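Local atomic coordinates of aminofutalosine deaminase (Helicobacter pylori, PDB entry 7LKK), a protein that deaminates aminofutalosine in the menaquinone pathway with the help of a bound metal ion, and probably also converts adenosine to inosine. Residues His79-Phe84 with Ala326-Ser331; Glu83-Lys88 with Gly116-Ala121. All coordinates share one frame; numbering follows the deposited sequence.

Contact 1: residues His79-Phe84 with Ala326-Ser331. With FE (Fe (III) ion), chain E; MCF ((8R)-3-(5-S-methyl-5-thio-beta-D-ribofuranosyl)-3,6,7,8-tetrahydroimidazo[4,5-d][1,3]diazepin-8-ol), chain J.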
loop_
_atom_site.group_PDB
_atom_site.type_symbol
_atom_site.label_atom_id
_atom_site.label_comp_id
_atom_site.label_asym_id
_atom_site.label_seq_id
_atom_site.Cartn_x
_atom_site.Cartn_y
_atom_site.Cartn_z
ATOM N N HIS A 79 -1.939 -8.718 -16.677
ATOM C CA HIS A 79 -0.918 -9.711 -16.348
ATOM C C HIS A 79 -1.229 -10.319 -14.987
ATOM O O HIS A 79 -1.038 -9.666 -13.957
ATOM C CB HIS A 79 0.473 -9.082 -16.355
ATOM C CG HIS A 79 1.586 -10.072 -16.199
ATOM N ND1 HIS A 79 2.095 -10.791 -17.259
ATOM C CD2 HIS A 79 2.290 -10.459 -15.108
ATOM C CE1 HIS A 79 3.064 -11.578 -16.829
ATOM N NE2 HIS A 79 3.203 -11.395 -15.528
ATOM N N THR A 80 -1.700 -11.566 -14.980
ATOM C CA THR A 80 -1.891 -12.300 -13.739
ATOM C C THR A 80 -1.591 -13.773 -13.985
ATOM O O THR A 80 -1.621 -14.251 -15.122
ATOM C CB THR A 80 -3.310 -12.124 -13.182
ATOM O OG1 THR A 80 -3.398 -12.746 -11.893
ATOM C CG2 THR A 80 -4.328 -12.754 -14.115
ATOM N N HIS A 81 -1.301 -14.487 -12.900
ATOM C CA HIS A 81 -1.034 -15.927 -12.922
ATOM C C HIS A 81 -2.055 -16.613 -12.019
ATOM O O HIS A 81 -1.817 -16.782 -10.821
ATOM C CB HIS A 81 0.395 -16.243 -12.465
ATOM C CG HIS A 81 1.460 -15.559 -13.263
ATOM N ND1 HIS A 81 2.253 -16.224 -14.171
ATOM C CD2 HIS A 81 1.879 -14.271 -13.271
ATOM C CE1 HIS A 81 3.108 -15.376 -14.712
ATOM N NE2 HIS A 81 2.901 -14.183 -14.184
ATOM N N PHE A 82 -3.195 -17.005 -12.596
ATOM C CA PHE A 82 -4.248 -17.627 -11.799
ATOM C C PHE A 82 -3.814 -18.969 -11.224
ATOM O O PHE A 82 -4.258 -19.347 -10.134
ATOM C CB PHE A 82 -5.512 -17.806 -12.640
ATOM C CG PHE A 82 -6.331 -16.555 -12.777
ATOM C CD1 PHE A 82 -7.019 -16.037 -11.691
ATOM C CD2 PHE A 82 -6.425 -15.903 -13.993
ATOM C CE1 PHE A 82 -7.777 -14.888 -11.817
ATOM C CE2 PHE A 82 -7.184 -14.754 -14.126
ATOM C CZ PHE A 82 -7.859 -14.247 -13.036
ATOM N N GLU A 83 -2.950 -19.701 -11.933
ATOM C CA GLU A 83 -2.558 -21.034 -11.487
ATOM C C GLU A 83 -1.833 -21.018 -10.145
ATOM O O GLU A 83 -1.823 -22.038 -9.449
ATOM C CB GLU A 83 -1.683 -21.705 -12.548
ATOM C CG GLU A 83 -2.399 -21.976 -13.865
ATOM C CD GLU A 83 -1.460 -22.465 -14.956
ATOM O OE1 GLU A 83 -0.372 -21.873 -15.119
ATOM O OE2 GLU A 83 -1.812 -23.441 -15.652
ATOM N N PHE A 84 -1.234 -19.890 -9.760
ATOM C CA PHE A 84 -0.526 -19.768 -8.492
ATOM C C PHE A 84 -1.391 -19.168 -7.388
ATOM O O PHE A 84 -0.854 -18.625 -6.417
ATOM C CB PHE A 84 0.737 -18.926 -8.672
ATOM C CG PHE A 84 1.822 -19.608 -9.454
ATOM C CD1 PHE A 84 2.732 -20.440 -8.820
ATOM C CD2 PHE A 84 1.941 -19.406 -10.819
ATOM C CE1 PHE A 84 3.735 -21.065 -9.536
ATOM C CE2 PHE A 84 2.941 -20.029 -11.540
ATOM C CZ PHE A 84 3.839 -20.859 -10.897
ATOM N N ALA A 326 -0.725 -3.919 -13.479
ATOM C CA ALA A 326 -1.279 -5.253 -13.299
ATOM C C ALA A 326 -0.889 -5.806 -11.934
ATOM O O ALA A 326 0.094 -5.381 -11.321
ATOM C CB ALA A 326 -0.812 -6.214 -14.402
ATOM N N THR A 327 -1.678 -6.776 -11.468
ATOM C CA THR A 327 -1.512 -7.336 -10.131
ATOM C C THR A 327 -0.449 -8.421 -10.061
ATOM O O THR A 327 0.017 -8.733 -8.958
ATOM C CB THR A 327 -2.833 -7.928 -9.635
ATOM O OG1 THR A 327 -3.249 -8.978 -10.521
ATOM C CG2 THR A 327 -3.914 -6.863 -9.580
ATOM N N ASP A 328 -0.074 -9.012 -11.198
ATOM C CA ASP A 328 0.667 -10.270 -11.218
ATOM C C ASP A 328 -0.176 -11.335 -10.525
ATOM O O ASP A 328 -1.397 -11.181 -10.402
ATOM C CB ASP A 328 2.044 -10.125 -10.557
ATOM C CG ASP A 328 3.153 -10.781 -11.362
ATOM O OD1 ASP A 328 2.838 -11.588 -12.258
ATOM O OD2 ASP A 328 4.339 -10.494 -11.092
ATOM N N GLY A 329 0.447 -12.416 -10.070
ATOM C CA GLY A 329 -0.257 -13.456 -9.357
ATOM C C GLY A 329 -0.016 -13.385 -7.857
ATOM O O GLY A 329 0.824 -12.636 -7.366
ATOM N N LEU A 330 -0.792 -14.191 -7.125
ATOM C CA LEU A 330 -0.565 -14.340 -5.693
ATOM C C LEU A 330 0.753 -15.040 -5.389
ATOM O O LEU A 330 1.134 -15.129 -4.218
ATOM C CB LEU A 330 -1.726 -15.098 -5.048
ATOM C CG LEU A 330 -3.047 -14.326 -4.975
ATOM C CD1 LEU A 330 -4.149 -15.174 -4.353
ATOM C CD2 LEU A 330 -2.868 -13.026 -4.201
ATOM N N SER A 331 1.443 -15.552 -6.411
ATOM C CA SER A 331 2.816 -16.009 -6.239
ATOM C C SER A 331 3.761 -14.866 -5.897
ATOM O O SER A 331 4.865 -15.117 -5.399
ATOM C CB SER A 331 3.294 -16.718 -7.508
ATOM O OG SER A 331 2.774 -16.089 -8.668
HETATM FE FE FE E . 4.219 -12.688 -14.274
HETATM O O8 MCF J . 5.899 -12.563 -13.269
HETATM C C8 MCF J . 6.002 -13.060 -11.959
HETATM C C7 MCF J . 7.418 -12.961 -11.403
HETATM N N6 MCF J . 8.394 -13.107 -12.454
HETATM C C5 MCF J . 8.290 -14.219 -13.372
HETATM N N4 MCF J . 7.253 -15.244 -13.363
HETATM C C10 MCF J . 6.082 -15.523 -12.495
HETATM C C9 MCF J . 5.450 -14.494 -11.822
HETATM N N1 MCF J . 4.445 -15.022 -11.138
HETATM C C2 MCF J . 4.399 -16.334 -11.358
HETATM N N3 MCF J . 5.396 -16.632 -12.197
HETATM C C1S MCF J . 5.673 -18.025 -12.666
HETATM C C2S MCF J . 6.004 -18.125 -14.173
HETATM O O2S MCF J . 4.862 -18.186 -14.915
HETATM O O4S MCF J . 6.719 -18.481 -12.087
HETATM C C4S MCF J . 7.334 -19.597 -13.088
HETATM C C3S MCF J . 6.762 -19.445 -14.248
HETATM O O3S MCF J . 5.791 -20.576 -14.478
HETATM C C5S MCF J . 8.834 -19.395 -13.205
HETATM S S5S MCF J . 9.641 -20.991 -13.517
HETATM C C6S MCF J . 11.292 -20.699 -14.214
HETATM O O HOH W 1 -2.563 -16.153 -8.591
#
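The methyl group of A326 packs against H79, its CB 3.7 Å from H79 CB; so small a side chain lets the two backbones run close together. T327 OG1 donates to D328 O in the carbonyl plane, on a lone pair, and is also bonded to N77. That same D328 oxygen accepts T80 OG1 at 2.9 Å, 52° out of the plane, so two threonine hydroxyls grip one buried carbonyl. D328 N makes a weak bond to H79 O. The D328 side chain lies alongside both H79 and H81, its carboxylate turned about 50° to either ring. This is the metal centre of an amidohydrolase TIM barrel: H79 and H81, the HxH motif of the first barrel strand, bind the iron(III) through NE2 at 2.1 and 2.0 Å respectively, H221 joins them, the inhibitor's O8 takes a further place at 2.0 Å from the iron, and D328 OD1 makes a long metal bond of 2.7 Å. A chi1 of -173° turns the H79 ring away from its own N and out to the metal. D328 OD2 bonds S302, which helps fix the carboxylate. A side chain on G329 would run into H81 O; the bare CA can pass 3.8 Å from H81 N, a buried N-H without a partner in the model. L330 rests its CB on F84 O. S331 lays CB and OG against F84 CB, and S331 OG comes 3.2 Å from N1 of the inhibitor, the ring nitrogen that sits over one face of the H81 ring.

Contact 2: residues Glu83-Lys88 with Gly116-Ala121. With MCF ((8R)-3-(5-S-methyl-5-thio-beta-D-ribofuranosyl)-3,6,7,8-tetrahydroimidazo[4,5-d][1,3]diazepin-8-ol), chain J.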
loop_
_atom_site.group_PDB
_atom_site.type_symbol
_atom_site.label_atom_id
_atom_site.label_comp_id
_atom_site.label_asym_id
_atom_site.label_seq_id
_atom_site.Cartn_x
_atom_site.Cartn_y
_atom_site.Cartn_z
ATOM N N GLU A 83 -2.950 -19.701 -11.933
ATOM C CA GLU A 83 -2.558 -21.034 -11.487
ATOM C C GLU A 83 -1.833 -21.018 -10.145
ATOM O O GLU A 83 -1.823 -22.038 -9.449
ATOM C CB GLU A 83 -1.683 -21.705 -12.548
ATOM C CG GLU A 83 -2.399 -21.976 -13.865
ATOM C CD GLU A 83 -1.460 -22.465 -14.956
ATOM O OE1 GLU A 83 -0.372 -21.873 -15.119
ATOM O OE2 GLU A 83 -1.812 -23.441 -15.652
ATOM N N PHE A 84 -1.234 -19.890 -9.760
ATOM C CA PHE A 84 -0.526 -19.768 -8.492
ATOM C C PHE A 84 -1.391 -19.168 -7.388
ATOM O O PHE A 84 -0.854 -18.625 -6.417
ATOM C CB PHE A 84 0.737 -18.926 -8.672
ATOM C CG PHE A 84 1.822 -19.608 -9.454
ATOM C CD1 PHE A 84 2.732 -20.440 -8.820
ATOM C CD2 PHE A 84 1.941 -19.406 -10.819
ATOM C CE1 PHE A 84 3.735 -21.065 -9.536
ATOM C CE2 PHE A 84 2.941 -20.029 -11.540
ATOM C CZ PHE A 84 3.839 -20.859 -10.897
ATOM N N SER A 85 -2.717 -19.258 -7.510
ATOM C CA SER A 85 -3.609 -18.569 -6.584
ATOM C C SER A 85 -3.611 -19.167 -5.181
ATOM O O SER A 85 -4.101 -18.513 -4.254
ATOM C CB SER A 85 -5.032 -18.557 -7.141
ATOM O OG SER A 85 -5.127 -17.718 -8.280
ATOM N N ASN A 86 -3.080 -20.378 -4.997
ATOM C CA ASN A 86 -3.024 -20.972 -3.666
ATOM C C ASN A 86 -2.017 -20.282 -2.757
ATOM O O ASN A 86 -2.119 -20.411 -1.531
ATOM C CB ASN A 86 -2.671 -22.458 -3.759
ATOM C CG ASN A 86 -3.889 -23.346 -3.890
ATOM O OD1 ASN A 86 -4.984 -22.988 -3.457
ATOM N ND2 ASN A 86 -3.701 -24.522 -4.482
ATOM N N ASN A 87 -1.059 -19.554 -3.324
ATOM C CA ASN A 87 0.106 -19.122 -2.567
ATOM C C ASN A 87 -0.243 -18.079 -1.513
ATOM O O ASN A 87 -0.988 -17.130 -1.769
ATOM C CB ASN A 87 1.171 -18.555 -3.503
ATOM C CG ASN A 87 2.417 -18.121 -2.758
ATOM O OD1 ASN A 87 2.962 -18.875 -1.953
ATOM N ND2 ASN A 87 2.862 -16.894 -3.005
ATOM N N LYS A 88 0.317 -18.269 -0.315
ATOM C CA LYS A 88 0.380 -17.214 0.694
ATOM C C LYS A 88 1.825 -16.983 1.112
ATOM O O LYS A 88 2.374 -15.914 0.835
ATOM C CB LYS A 88 -0.503 -17.558 1.896
ATOM C CG LYS A 88 -1.943 -17.881 1.539
ATOM C CD LYS A 88 -2.872 -16.736 1.902
ATOM C CE LYS A 88 -4.327 -17.130 1.716
ATOM N NZ LYS A 88 -4.582 -17.659 0.351
ATOM N N GLY A 116 -10.356 -23.991 -6.114
ATOM C CA GLY A 116 -10.939 -23.126 -5.099
ATOM C C GLY A 116 -10.307 -21.747 -5.079
ATOM O O GLY A 116 -11.004 -20.729 -5.041
ATOM N N ALA A 117 -8.974 -21.696 -5.107
ATOM C CA ALA A 117 -8.285 -20.412 -5.108
ATOM C C ALA A 117 -8.504 -19.650 -6.410
ATOM O O ALA A 117 -8.536 -18.414 -6.404
ATOM C CB ALA A 117 -6.795 -20.618 -4.852
ATOM N N ILE A 118 -8.656 -20.360 -7.532
ATOM C CA ILE A 118 -8.860 -19.692 -8.814
ATOM C C ILE A 118 -10.231 -19.024 -8.861
ATOM O O ILE A 118 -10.375 -17.904 -9.367
ATOM C CB ILE A 118 -8.675 -20.688 -9.974
ATOM C CG1 ILE A 118 -7.226 -21.173 -10.038
ATOM C CG2 ILE A 118 -9.062 -20.048 -11.300
ATOM C CD1 ILE A 118 -6.991 -22.240 -11.082
ATOM N N GLN A 119 -11.260 -19.697 -8.340
ATOM C CA GLN A 119 -12.583 -19.082 -8.279
ATOM C C GLN A 119 -12.581 -17.856 -7.376
ATOM O O GLN A 119 -13.173 -16.825 -7.717
ATOM C CB GLN A 119 -13.613 -20.094 -7.781
ATOM C CG GLN A 119 -14.009 -21.155 -8.790
ATOM C CD GLN A 119 -14.738 -22.317 -8.144
ATOM O OE1 GLN A 119 -15.475 -22.140 -7.173
ATOM N NE2 GLN A 119 -14.535 -23.516 -8.679
ATOM N N ASN A 120 -11.926 -17.952 -6.214
ATOM C CA ASN A 120 -11.772 -16.788 -5.344
ATOM C C ASN A 120 -11.001 -15.672 -6.039
ATOM O O ASN A 120 -11.339 -14.491 -5.893
ATOM C CB ASN A 120 -11.068 -17.191 -4.050
ATOM C CG ASN A 120 -11.952 -18.012 -3.137
ATOM O OD1 ASN A 120 -13.177 -17.986 -3.250
ATOM N ND2 ASN A 120 -11.333 -18.749 -2.223
ATOM N N ALA A 121 -9.965 -16.029 -6.809
ATOM C CA ALA A 121 -9.199 -15.028 -7.543
ATOM C C ALA A 121 -10.062 -14.351 -8.595
ATOM O O ALA A 121 -9.990 -13.132 -8.786
ATOM C CB ALA A 121 -7.980 -15.677 -8.198
HETATM O O8 MCF J . 5.899 -12.563 -13.269
HETATM C C8 MCF J . 6.002 -13.060 -11.959
HETATM C C7 MCF J . 7.418 -12.961 -11.403
HETATM N N6 MCF J . 8.394 -13.107 -12.454
HETATM C C5 MCF J . 8.290 -14.219 -13.372
HETATM N N4 MCF J . 7.253 -15.244 -13.363
HETATM C C10 MCF J . 6.082 -15.523 -12.495
HETATM C C9 MCF J . 5.450 -14.494 -11.822
HETATM N N1 MCF J . 4.445 -15.022 -11.138
HETATM C C2 MCF J . 4.399 -16.334 -11.358
HETATM N N3 MCF J . 5.396 -16.632 -12.197
HETATM C C1S MCF J . 5.673 -18.025 -12.666
HETATM C C2S MCF J . 6.004 -18.125 -14.173
HETATM O O2S MCF J . 4.862 -18.186 -14.915
HETATM O O4S MCF J . 6.719 -18.481 -12.087
HETATM C C4S MCF J . 7.334 -19.597 -13.088
HETATM C C3S MCF J . 6.762 -19.445 -14.248
HETATM O O3S MCF J . 5.791 -20.576 -14.478
HETATM C C5S MCF J . 8.834 -19.395 -13.205
HETATM S S5S MCF J . 9.641 -20.991 -13.517
HETATM C C6S MCF J . 11.292 -20.699 -14.214
#
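A chi1 of -69° places S85 OG anti to its own carbonyl carbon and swings it toward A121, while S85 CB faces A117. The N86 torsions, chi1 -90° and chi2 -26°, bring OD1 onto the A117 methyl, 3.3 Å from A117 CB. The contact between CB of S85 and CB of A117 is close, 3.5 Å, and S85 CB also lies 3.6 Å from A117 O. One helical turn further on, A121 CB meets S85 OG at 3.5 Å, so the serine sits against two alanines of one helix face, spaced four residues apart and joined by the backbone bond from A121 N to A117 O. Alanine suits both places because its short side chain lets the loop come near the helix. I118 adds its CG1 from the flank. In the TIM barrel this loop follows the first strand, 69-80, and helix 115-127 lies on the crossover from that strand to its parallel neighbour 130-137. The loop itself makes a type I turn from F84 to N87, closed by N87 N donating to F84 O at 3.2 Å, and S85 and N86 fill its two central positions. The serine hydroxyl does not rely on the helix for its polar partner, being bonded to F82 O. N86 likewise spends its amide nitrogen on N113 O and I110 O.

Both contacts use the loop that follows the first barrel strand, sharing E83 and F84, yet they look in different directions. Contact 1 is core, about 9 Å between its centre and that of the chain, and joins that strand's end region to the loop after strand 323-325 by metal ligation and hydrogen bonds from a threonine hydroxyl and the backbone. Contact 2 lies farther out, about 17 Å from centre to centre, though still largely buried; it sets the loop on a helix by van der Waals packing, with the S85 hydroxyl and the N86 amide nitrogen bonded outside the two segments. The two meet directly: N87 ND2 probably bonds L330 O at 2.8 Å, and F82 O packs on I118 CG1.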